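Local coordinates for protein fimbrium subunit Fim1C (Bacteroides vulgatus, PDB 4QB7) that probably forms part of the tip of fimbriae, the surface filaments through which cells adhere and build biofilms, at residues A[65-70]-A[78-83]; A[124-129]-A[269-274]; A[204-209]-A[213-218]. All blocks are in the same frame, centred on the assembly; numbering follows the deposited sequence.

Interaction 1: A[65-70]-A[78-83]; sequences YNEHAT and YTNLRF. With SO4 (sulfate ion), chain O.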
loop_
_atom_site.group_PDB
_atom_site.type_symbol
_atom_site.label_atom_id
_atom_site.label_comp_id
_atom_site.label_asym_id
_atom_site.label_seq_id
_atom_site.Cartn_x
_atom_site.Cartn_y
_atom_site.Cartn_z
ATOM N N TYR A 65 -5.193 -24.688 -2.432
ATOM C CA TYR A 65 -4.745 -24.019 -1.213
ATOM C C TYR A 65 -3.442 -23.330 -1.533
ATOM O O TYR A 65 -2.418 -24.001 -1.704
ATOM C CB TYR A 65 -4.619 -24.969 0.009
ATOM C CG TYR A 65 -4.127 -24.223 1.231
ATOM C CD1 TYR A 65 -4.984 -23.402 1.960
ATOM C CD2 TYR A 65 -2.774 -24.215 1.568
ATOM C CE1 TYR A 65 -4.511 -22.618 3.016
ATOM C CE2 TYR A 65 -2.292 -23.430 2.617
ATOM C CZ TYR A 65 -3.168 -22.652 3.351
ATOM O OH TYR A 65 -2.690 -21.898 4.393
ATOM N N ASN A 66 -3.486 -22.003 -1.679
ATOM C CA ASN A 66 -2.327 -21.184 -2.028
ATOM C C ASN A 66 -1.628 -21.758 -3.276
ATOM O O ASN A 66 -0.412 -21.974 -3.278
ATOM C CB ASN A 66 -1.361 -21.041 -0.835
ATOM C CG ASN A 66 -0.318 -19.988 -1.024
ATOM O OD1 ASN A 66 -0.595 -18.922 -1.556
ATOM N ND2 ASN A 66 0.905 -20.272 -0.600
ATOM N N GLU A 67 -2.420 -22.033 -4.331
ATOM C CA GLU A 67 -1.912 -22.541 -5.611
ATOM C C GLU A 67 -1.101 -21.444 -6.272
ATOM O O GLU A 67 -1.601 -20.340 -6.423
ATOM C CB GLU A 67 -3.057 -23.011 -6.519
ATOM C CG GLU A 67 -2.603 -23.768 -7.754
ATOM C CD GLU A 67 -1.836 -25.047 -7.496
ATOM O OE1 GLU A 67 -2.278 -25.853 -6.643
ATOM O OE2 GLU A 67 -0.789 -25.246 -8.152
ATOM N N HIS A 68 0.168 -21.723 -6.601
ATOM C CA HIS A 68 1.069 -20.739 -7.206
ATOM C C HIS A 68 0.797 -20.571 -8.706
ATOM O O HIS A 68 1.096 -21.476 -9.508
ATOM C CB HIS A 68 2.539 -21.123 -6.970
ATOM C CG HIS A 68 3.502 -20.009 -7.255
ATOM N ND1 HIS A 68 4.859 -20.245 -7.356
ATOM C CD2 HIS A 68 3.271 -18.690 -7.457
ATOM C CE1 HIS A 68 5.408 -19.070 -7.591
ATOM N NE2 HIS A 68 4.492 -18.106 -7.661
ATOM N N ALA A 69 0.225 -19.400 -9.067
ATOM C CA ALA A 69 -0.076 -19.011 -10.441
ATOM C C ALA A 69 1.017 -18.079 -10.954
ATOM O O ALA A 69 1.300 -17.046 -10.334
ATOM C CB ALA A 69 -1.432 -18.343 -10.517
ATOM N N THR A 70 1.685 -18.476 -12.046
ATOM C CA THR A 70 2.767 -17.686 -12.635
ATOM C C THR A 70 2.545 -17.501 -14.132
ATOM O O THR A 70 1.817 -18.279 -14.759
ATOM C CB THR A 70 4.142 -18.342 -12.384
ATOM O OG1 THR A 70 4.182 -19.655 -12.959
ATOM C CG2 THR A 70 4.519 -18.375 -10.936
ATOM N N TYR A 78 -0.388 -22.870 -13.485
ATOM C CA TYR A 78 -0.199 -23.470 -12.169
ATOM C C TYR A 78 0.308 -24.891 -12.430
ATOM O O TYR A 78 0.058 -25.428 -13.515
ATOM C CB TYR A 78 -1.499 -23.411 -11.329
ATOM C CG TYR A 78 -2.715 -24.028 -11.993
ATOM C CD1 TYR A 78 -3.488 -23.302 -12.893
ATOM C CD2 TYR A 78 -3.124 -25.320 -11.684
ATOM C CE1 TYR A 78 -4.610 -23.862 -13.504
ATOM C CE2 TYR A 78 -4.254 -25.887 -12.276
ATOM C CZ TYR A 78 -4.990 -25.157 -13.194
ATOM O OH TYR A 78 -6.098 -25.703 -13.805
ATOM N N THR A 79 1.076 -25.466 -11.489
ATOM C CA THR A 79 1.690 -26.795 -11.631
ATOM C C THR A 79 0.692 -27.945 -11.340
ATOM O O THR A 79 0.562 -28.850 -12.177
ATOM C CB THR A 79 2.952 -26.912 -10.762
ATOM O OG1 THR A 79 2.598 -26.736 -9.388
ATOM C CG2 THR A 79 4.028 -25.895 -11.146
ATOM N N ASN A 80 -0.005 -27.916 -10.182
ATOM C CA ASN A 80 -0.957 -28.978 -9.811
ATOM C C ASN A 80 -2.248 -28.829 -10.602
ATOM O O ASN A 80 -3.122 -28.073 -10.183
ATOM C CB ASN A 80 -1.245 -28.973 -8.295
ATOM C CG ASN A 80 -0.042 -29.279 -7.448
ATOM O OD1 ASN A 80 0.585 -28.380 -6.880
ATOM N ND2 ASN A 80 0.317 -30.556 -7.361
ATOM N N LEU A 81 -2.372 -29.540 -11.734
ATOM C CA LEU A 81 -3.550 -29.443 -12.599
ATOM C C LEU A 81 -4.857 -29.909 -11.951
ATOM O O LEU A 81 -4.912 -30.878 -11.191
ATOM C CB LEU A 81 -3.373 -30.140 -13.946
ATOM C CG LEU A 81 -3.882 -29.286 -15.120
ATOM C CD1 LEU A 81 -2.981 -28.034 -15.357
ATOM C CD2 LEU A 81 -4.045 -30.123 -16.371
ATOM N N ARG A 82 -5.890 -29.122 -12.227
ATOM C CA ARG A 82 -7.245 -29.248 -11.737
ATOM C C ARG A 82 -8.187 -29.059 -12.891
ATOM O O ARG A 82 -7.886 -28.318 -13.835
ATOM C CB ARG A 82 -7.527 -28.199 -10.648
ATOM C CG ARG A 82 -6.773 -28.382 -9.344
ATOM C CD ARG A 82 -7.385 -29.424 -8.425
ATOM N NE ARG A 82 -6.675 -29.445 -7.147
ATOM C CZ ARG A 82 -5.565 -30.141 -6.912
ATOM N NH1 ARG A 82 -5.043 -30.916 -7.859
ATOM N NH2 ARG A 82 -4.973 -30.075 -5.726
ATOM N N PHE A 83 -9.350 -29.704 -12.794
ATOM C CA PHE A 83 -10.364 -29.700 -13.826
ATOM C C PHE A 83 -11.681 -29.241 -13.290
ATOM O O PHE A 83 -11.956 -29.452 -12.111
ATOM C CB PHE A 83 -10.500 -31.132 -14.386
ATOM C CG PHE A 83 -9.240 -31.634 -15.057
ATOM C CD1 PHE A 83 -8.215 -32.214 -14.310
ATOM C CD2 PHE A 83 -9.065 -31.502 -16.428
ATOM C CE1 PHE A 83 -7.029 -32.630 -14.920
ATOM C CE2 PHE A 83 -7.889 -31.939 -17.039
ATOM C CZ PHE A 83 -6.874 -32.489 -16.277
HETATM S S SO4 O . -2.640 -24.276 -16.743
HETATM O O1 SO4 O . -1.564 -23.998 -17.699
HETATM O O2 SO4 O . -3.460 -23.074 -16.500
HETATM O O3 SO4 O . -3.520 -25.313 -17.288
HETATM O O4 SO4 O . -2.013 -24.745 -15.508
HETATM O O HOH W 1 1.665 -24.216 -9.083
#
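E67 OE2 is gripped from two directions: the backbone N of N80 reaches it in a weak hydrogen bond of 3.4 Å, and water 1 donates to it from 2.8 Å. The same water donates to H68 O and accepts from T79 N, so a single solvent molecule joins two backbones where the chain of 78-83 no longer pairs directly with its neighbour. A softer link lies beside it, the CA-H of Y78 pointing at H68 O with 3.6 Å between CA and O. With CG anti to the backbone N (chi1 -170°), E67 lays that carbon 3.8 Å from Y78 CB; the bend at chi2 (61°) then turns the carboxylate toward N80, its plane steep to the amide. R82 NH2 stands 5.1 Å from E67 OE1, not in contact but perhaps near enough to ease the negative charge. Over one face of the Y78 ring lies an oxygen of a sulfate, probably from crystallisation; that oxygen, O4, also accepts from Y78 N at 3.2 Å, while Y78 OH bonds to I14 O. Cutting Y78 back to alanine would probably leave I14 O without its phenol mate and open a gap beside L16. The whole is the frayed exit of a beta hairpin, strands 64-72 and 75-77, whose first arm also carries, against I42 of strand 40-47, a G1 beta bulge at N66 and E67.

Interaction 2: A[124-129]-A[269-274]; sequences ITFEVK and YFIPVN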
loop_
_atom_site.group_PDB
_atom_site.type_symbol
_atom_site.label_atom_id
_atom_site.label_comp_id
_atom_site.label_asym_id
_atom_site.label_seq_id
_atom_site.Cartn_x
_atom_site.Cartn_y
_atom_site.Cartn_z
ATOM N N ILE A 124 -5.692 -13.278 5.848
ATOM C CA ILE A 124 -4.284 -12.945 5.739
ATOM C C ILE A 124 -3.892 -12.128 6.952
ATOM O O ILE A 124 -4.534 -11.115 7.230
ATOM C CB ILE A 124 -3.967 -12.160 4.443
ATOM C CG1 ILE A 124 -3.948 -13.065 3.199
ATOM C CG2 ILE A 124 -2.659 -11.347 4.569
ATOM C CD1 ILE A 124 -3.897 -12.286 1.917
ATOM N N THR A 125 -2.846 -12.570 7.675
ATOM C CA THR A 125 -2.207 -11.807 8.734
ATOM C C THR A 125 -1.010 -11.146 8.047
ATOM O O THR A 125 -0.146 -11.841 7.480
ATOM C CB THR A 125 -1.856 -12.663 9.935
ATOM O OG1 THR A 125 -3.066 -13.190 10.460
ATOM C CG2 THR A 125 -1.115 -11.861 11.023
ATOM N N PHE A 126 -1.002 -9.809 8.041
ATOM C CA PHE A 126 0.007 -9.052 7.330
ATOM C C PHE A 126 0.767 -8.073 8.241
ATOM O O PHE A 126 0.162 -7.366 9.054
ATOM C CB PHE A 126 -0.689 -8.306 6.184
ATOM C CG PHE A 126 0.180 -7.446 5.292
ATOM C CD1 PHE A 126 0.995 -8.021 4.322
ATOM C CD2 PHE A 126 0.123 -6.060 5.370
ATOM C CE1 PHE A 126 1.789 -7.227 3.499
ATOM C CE2 PHE A 126 0.908 -5.269 4.534
ATOM C CZ PHE A 126 1.736 -5.856 3.605
ATOM N N GLU A 127 2.107 -8.055 8.089
ATOM C CA GLU A 127 3.036 -7.160 8.782
ATOM C C GLU A 127 3.691 -6.239 7.766
ATOM O O GLU A 127 4.080 -6.684 6.686
ATOM C CB GLU A 127 4.102 -7.931 9.575
ATOM C CG GLU A 127 4.755 -7.072 10.647
ATOM C CD GLU A 127 6.056 -7.543 11.272
ATOM O OE1 GLU A 127 6.367 -8.753 11.210
ATOM O OE2 GLU A 127 6.762 -6.684 11.847
ATOM N N VAL A 128 3.776 -4.957 8.091
ATOM C CA VAL A 128 4.391 -3.936 7.245
ATOM C C VAL A 128 5.916 -4.080 7.326
ATOM O O VAL A 128 6.476 -4.105 8.421
ATOM C CB VAL A 128 3.912 -2.512 7.629
ATOM C CG1 VAL A 128 4.596 -1.455 6.782
ATOM C CG2 VAL A 128 2.401 -2.393 7.492
ATOM N N LYS A 129 6.567 -4.199 6.149
ATOM C CA LYS A 129 8.016 -4.322 5.967
ATOM C C LYS A 129 8.628 -2.909 6.039
ATOM O O LYS A 129 8.356 -2.084 5.175
ATOM C CB LYS A 129 8.286 -4.995 4.608
ATOM C CG LYS A 129 9.361 -6.065 4.579
ATOM C CD LYS A 129 9.140 -6.977 3.367
ATOM C CE LYS A 129 10.300 -7.911 3.112
ATOM N NZ LYS A 129 9.904 -9.148 2.371
ATOM N N TYR A 269 3.233 2.112 1.519
ATOM C CA TYR A 269 2.016 1.278 1.548
ATOM C C TYR A 269 1.780 0.792 2.941
ATOM O O TYR A 269 2.511 -0.073 3.428
ATOM C CB TYR A 269 2.113 0.075 0.572
ATOM C CG TYR A 269 2.666 0.422 -0.788
ATOM C CD1 TYR A 269 1.905 1.129 -1.711
ATOM C CD2 TYR A 269 3.960 0.061 -1.147
ATOM C CE1 TYR A 269 2.414 1.465 -2.967
ATOM C CE2 TYR A 269 4.473 0.369 -2.414
ATOM C CZ TYR A 269 3.697 1.083 -3.313
ATOM O OH TYR A 269 4.200 1.444 -4.533
ATOM N N PHE A 270 0.746 1.328 3.584
ATOM C CA PHE A 270 0.425 0.998 4.977
ATOM C C PHE A 270 -0.893 0.267 5.126
ATOM O O PHE A 270 -1.761 0.438 4.272
ATOM C CB PHE A 270 0.321 2.312 5.789
ATOM C CG PHE A 270 1.622 3.002 6.103
ATOM C CD1 PHE A 270 2.413 2.577 7.163
ATOM C CD2 PHE A 270 2.053 4.084 5.351
ATOM C CE1 PHE A 270 3.626 3.213 7.448
ATOM C CE2 PHE A 270 3.248 4.744 5.663
ATOM C CZ PHE A 270 4.027 4.301 6.706
ATOM N N ILE A 271 -1.073 -0.481 6.266
ATOM C CA ILE A 271 -2.355 -1.053 6.676
ATOM C C ILE A 271 -3.233 0.205 6.913
ATOM O O ILE A 271 -2.772 1.155 7.577
ATOM C CB ILE A 271 -2.250 -1.998 7.902
ATOM C CG1 ILE A 271 -1.372 -3.223 7.593
ATOM C CG2 ILE A 271 -3.637 -2.444 8.358
ATOM C CD1 ILE A 271 -0.856 -3.926 8.765
ATOM N N PRO A 272 -4.415 0.303 6.257
ATOM C CA PRO A 272 -5.210 1.538 6.376
ATOM C C PRO A 272 -5.745 1.786 7.789
ATOM O O PRO A 272 -5.743 0.877 8.638
ATOM C CB PRO A 272 -6.350 1.310 5.373
ATOM C CG PRO A 272 -6.490 -0.150 5.295
ATOM C CD PRO A 272 -5.108 -0.703 5.421
ATOM N N VAL A 273 -6.188 3.018 8.047
ATOM C CA VAL A 273 -6.791 3.363 9.339
ATOM C C VAL A 273 -8.314 3.327 9.125
ATOM O O VAL A 273 -8.813 3.943 8.180
ATOM C CB VAL A 273 -6.290 4.727 9.914
ATOM C CG1 VAL A 273 -7.001 5.061 11.209
ATOM C CG2 VAL A 273 -4.783 4.701 10.148
ATOM N N ASN A 274 -9.039 2.583 9.967
ATOM C CA ASN A 274 -10.501 2.449 9.910
ATOM C C ASN A 274 -10.997 2.085 8.517
ATOM O O ASN A 274 -12.022 2.602 8.066
ATOM C CB ASN A 274 -11.186 3.718 10.404
ATOM C CG ASN A 274 -10.928 3.981 11.847
ATOM O OD1 ASN A 274 -10.985 3.080 12.689
ATOM N ND2 ASN A 274 -10.610 5.220 12.153
#
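I271 and F126 meet at the tight end of this contact, where the isoleucine wedges its longer branch against strand 123-127 of the other sheet. Its CG1 lies opposite the carbonyl carbon (chi1 -63°) and the chain runs on extended, which carries CD1 to within 3.6 Å of F126 O and 3.8 Å of V128 CG2. The aromatic ring is met at its edge and in its plane, with I271 CG1 3.9 Å from F126 CD2; the two side chains slide past one another in opposite directions, while V128 crosses the isoleucine at a slant. Around it, L168 of strand 159-178 packs against F126, I271 lies on A206, and V128 touches M137, so the small apolar cluster is closed in by several elements.

The other end is looser. V128 CG1 comes no nearer than 4.2 Å to Y269 O, and the Y269 ring leads off to W347. E127 turns its CB away from 269-274, its carboxylate making a weak, long ion pair with K110. Even the nearest CA atoms, those of V128 and F270, are 6.7 Å apart, too far for strand pairing. Interlocking methyl, methylene and ring-edge carbons thus do the joining, and such dispersion and hydrophobic contact is consistent with a seam, where one sheet's strand leads into a loop, that depends on close packing more than on directional bonds.

Interaction 3: A[204-209]-A[213-218]; sequences NKAVYK and DTWEAI. With SO4 (sulfate ion), chain Q.
With Y208 CG set opposite the backbone N (chi1 172°) and W215 CG opposite the carbonyl carbon (chi1 -72°), the two aromatic side chains converge on one face of an antiparallel beta hairpin, strands 206-209 and 214-217. Y208 CB sits almost straight above the six-membered ring of the indole, 3.6 Å from its centroid, in a CH-pi contact. Farther along, the phenol turns its edge to the face of the five-membered ring, planes 63° apart, an edge-to-face pair. A206 CB adds to the same patch at 3.7 Å from W215 CE3, and W215 NE1 bonds to V167 O of strand 159-178.

The ladder beneath is regular at its centre: V207 N gives to E216 O at 2.9 Å, E216 N returns a bond to V207 O at 2.8 Å, and K209 N meets T214 O at 2.8 Å. Near the turn it slackens: where D213 and T214 both face K209 in a G1 beta bulge, T214 N makes only a weak bond to K209 O. From there D213 accepts the phenol proton: Y208 OH lies 2.6 Å from D213 OD1, on the anti side of the carboxylate and somewhat out of its plane. T142 OG1 also bonds to the hydroxyl and K321 forms a salt bridge with OD1, so this polar corner has several partners.

The other face is more polar. K209 bends at its far torsions, drawing NZ to 3.7 Å from E216 OE1, a long salt bridge, while V207 CG2 rests on I218 CG2. Outside the hairpin a sulfate is held weakly by A217 N and also by Y203 OH. At the open end water 2 takes over from the backbone pairing, donating to K205 O at 2.7 Å and accepting from I218 N.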
loop_
_atom_site.group_PDB
_atom_site.type_symbol
_atom_site.label_atom_id
_atom_site.label_comp_id
_atom_site.label_asym_id
_atom_site.label_seq_id
_atom_site.Cartn_x
_atom_site.Cartn_y
_atom_site.Cartn_z
ATOM N N ASN A 204 0.778 -2.090 12.621
ATOM C CA ASN A 204 1.961 -2.534 11.895
ATOM C C ASN A 204 1.730 -3.988 11.497
ATOM O O ASN A 204 2.366 -4.483 10.580
ATOM C CB ASN A 204 3.248 -2.339 12.685
ATOM C CG ASN A 204 3.395 -3.265 13.837
ATOM O OD1 ASN A 204 2.479 -3.459 14.624
ATOM N ND2 ASN A 204 4.528 -3.921 13.900
ATOM N N LYS A 205 0.782 -4.656 12.179
ATOM C CA LYS A 205 0.389 -6.040 11.937
ATOM C C LYS A 205 -1.130 -6.120 12.083
ATOM O O LYS A 205 -1.662 -5.544 13.027
ATOM C CB LYS A 205 1.129 -6.982 12.907
ATOM C CG LYS A 205 1.272 -8.399 12.367
ATOM C CD LYS A 205 1.845 -9.373 13.399
ATOM C CE LYS A 205 2.223 -10.707 12.794
ATOM N NZ LYS A 205 2.916 -11.569 13.783
ATOM N N ALA A 206 -1.841 -6.761 11.125
ATOM C CA ALA A 206 -3.313 -6.838 11.164
ATOM C C ALA A 206 -3.875 -8.010 10.323
ATOM O O ALA A 206 -3.149 -8.605 9.509
ATOM C CB ALA A 206 -3.919 -5.517 10.692
ATOM N N VAL A 207 -5.181 -8.336 10.517
ATOM C CA VAL A 207 -5.829 -9.441 9.810
ATOM C C VAL A 207 -6.770 -8.881 8.726
ATOM O O VAL A 207 -7.576 -8.004 9.011
ATOM C CB VAL A 207 -6.552 -10.410 10.801
ATOM C CG1 VAL A 207 -7.265 -11.558 10.074
ATOM C CG2 VAL A 207 -5.574 -10.966 11.833
ATOM N N TYR A 208 -6.602 -9.336 7.483
ATOM C CA TYR A 208 -7.445 -8.975 6.345
ATOM C C TYR A 208 -8.405 -10.132 6.118
ATOM O O TYR A 208 -7.970 -11.280 5.976
ATOM C CB TYR A 208 -6.620 -8.665 5.069
ATOM C CG TYR A 208 -7.482 -8.488 3.835
ATOM C CD1 TYR A 208 -8.095 -7.266 3.551
ATOM C CD2 TYR A 208 -7.707 -9.548 2.958
ATOM C CE1 TYR A 208 -8.934 -7.117 2.442
ATOM C CE2 TYR A 208 -8.565 -9.417 1.865
ATOM C CZ TYR A 208 -9.176 -8.206 1.612
ATOM O OH TYR A 208 -10.014 -8.119 0.531
ATOM N N LYS A 209 -9.704 -9.826 6.074
ATOM C CA LYS A 209 -10.762 -10.805 5.911
ATOM C C LYS A 209 -11.314 -10.767 4.502
ATOM O O LYS A 209 -11.801 -9.726 4.049
ATOM C CB LYS A 209 -11.891 -10.532 6.922
ATOM C CG LYS A 209 -11.540 -10.681 8.394
ATOM C CD LYS A 209 -12.844 -10.780 9.166
ATOM C CE LYS A 209 -13.313 -9.553 9.937
ATOM N NZ LYS A 209 -13.211 -8.267 9.199
ATOM N N ASP A 213 -13.919 -8.020 2.791
ATOM C CA ASP A 213 -12.878 -7.140 2.278
ATOM C C ASP A 213 -12.557 -5.988 3.295
ATOM O O ASP A 213 -12.600 -4.802 2.968
ATOM C CB ASP A 213 -13.287 -6.623 0.879
ATOM C CG ASP A 213 -12.392 -5.601 0.222
ATOM O OD1 ASP A 213 -11.161 -5.763 0.289
ATOM O OD2 ASP A 213 -12.928 -4.637 -0.357
ATOM N N THR A 214 -12.267 -6.367 4.543
ATOM C CA THR A 214 -11.927 -5.435 5.606
ATOM C C THR A 214 -10.787 -5.975 6.437
ATOM O O THR A 214 -10.564 -7.190 6.507
ATOM C CB THR A 214 -13.127 -5.106 6.555
ATOM O OG1 THR A 214 -13.489 -6.247 7.304
ATOM C CG2 THR A 214 -14.331 -4.514 5.862
ATOM N N TRP A 215 -10.084 -5.039 7.092
ATOM C CA TRP A 215 -9.005 -5.236 8.046
ATOM C C TRP A 215 -9.531 -5.151 9.472
ATOM O O TRP A 215 -10.394 -4.319 9.791
ATOM C CB TRP A 215 -7.941 -4.143 7.867
ATOM C CG TRP A 215 -7.115 -4.272 6.633
ATOM C CD1 TRP A 215 -7.298 -3.618 5.455
ATOM C CD2 TRP A 215 -5.948 -5.094 6.464
ATOM N NE1 TRP A 215 -6.298 -3.954 4.569
ATOM C CE2 TRP A 215 -5.464 -4.868 5.160
ATOM C CE3 TRP A 215 -5.251 -5.983 7.298
ATOM C CZ2 TRP A 215 -4.307 -5.482 4.677
ATOM C CZ3 TRP A 215 -4.108 -6.599 6.814
ATOM C CH2 TRP A 215 -3.654 -6.355 5.518
ATOM N N GLU A 216 -8.966 -5.974 10.340
ATOM C CA GLU A 216 -9.245 -5.944 11.766
ATOM C C GLU A 216 -7.907 -6.135 12.525
ATOM O O GLU A 216 -6.906 -6.496 11.910
ATOM C CB GLU A 216 -10.321 -6.957 12.151
ATOM C CG GLU A 216 -9.986 -8.393 11.812
ATOM C CD GLU A 216 -10.850 -9.408 12.528
ATOM O OE1 GLU A 216 -12.080 -9.189 12.597
ATOM O OE2 GLU A 216 -10.300 -10.413 13.035
ATOM N N ALA A 217 -7.876 -5.846 13.834
ATOM C CA ALA A 217 -6.663 -5.982 14.646
ATOM C C ALA A 217 -6.280 -7.434 14.821
ATOM O O ALA A 217 -7.145 -8.312 14.717
ATOM C CB ALA A 217 -6.877 -5.355 16.011
ATOM N N ILE A 218 -4.995 -7.692 15.146
ATOM C CA ILE A 218 -4.575 -9.056 15.463
ATOM C C ILE A 218 -5.117 -9.388 16.885
ATOM O O ILE A 218 -5.409 -8.485 17.668
ATOM C CB ILE A 218 -3.056 -9.356 15.280
ATOM C CG1 ILE A 218 -2.157 -8.440 16.081
ATOM C CG2 ILE A 218 -2.666 -9.388 13.823
ATOM C CD1 ILE A 218 -0.927 -9.140 16.599
HETATM S S SO4 Q . -10.788 -3.577 14.621
HETATM O O1 SO4 Q . -11.295 -2.330 15.217
HETATM O O2 SO4 Q . -10.462 -4.559 15.666
HETATM O O3 SO4 Q . -11.813 -4.132 13.729
HETATM O O4 SO4 Q . -9.599 -3.260 13.837
HETATM O O HOH W 2 -3.293 -5.099 15.070
#

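In the fold
Interactions 2 and 3 are neighbours, their centres about 7 Å apart, whereas interaction 1 lies about 27 and 26 Å from them, centre to centre. Strands 123-127 and 203-209 pair within one antiparallel sheet: probable hydrogen bonds join I124 O to Y208 N at 2.7 Å and F126 N to A206 O at 2.9 Å, and P272 packs on W215. Interaction 1 instead reaches the larger mixed sheet through strand 64-72, and interaction 2 touches that sheet too through strand 259-270. Along the chain interaction 1 is complete first; the hairpin of interaction 3 then falls between the two halves of interaction 2, which joins segments 140 residues apart and so ties the five-stranded sheet to the mixed one.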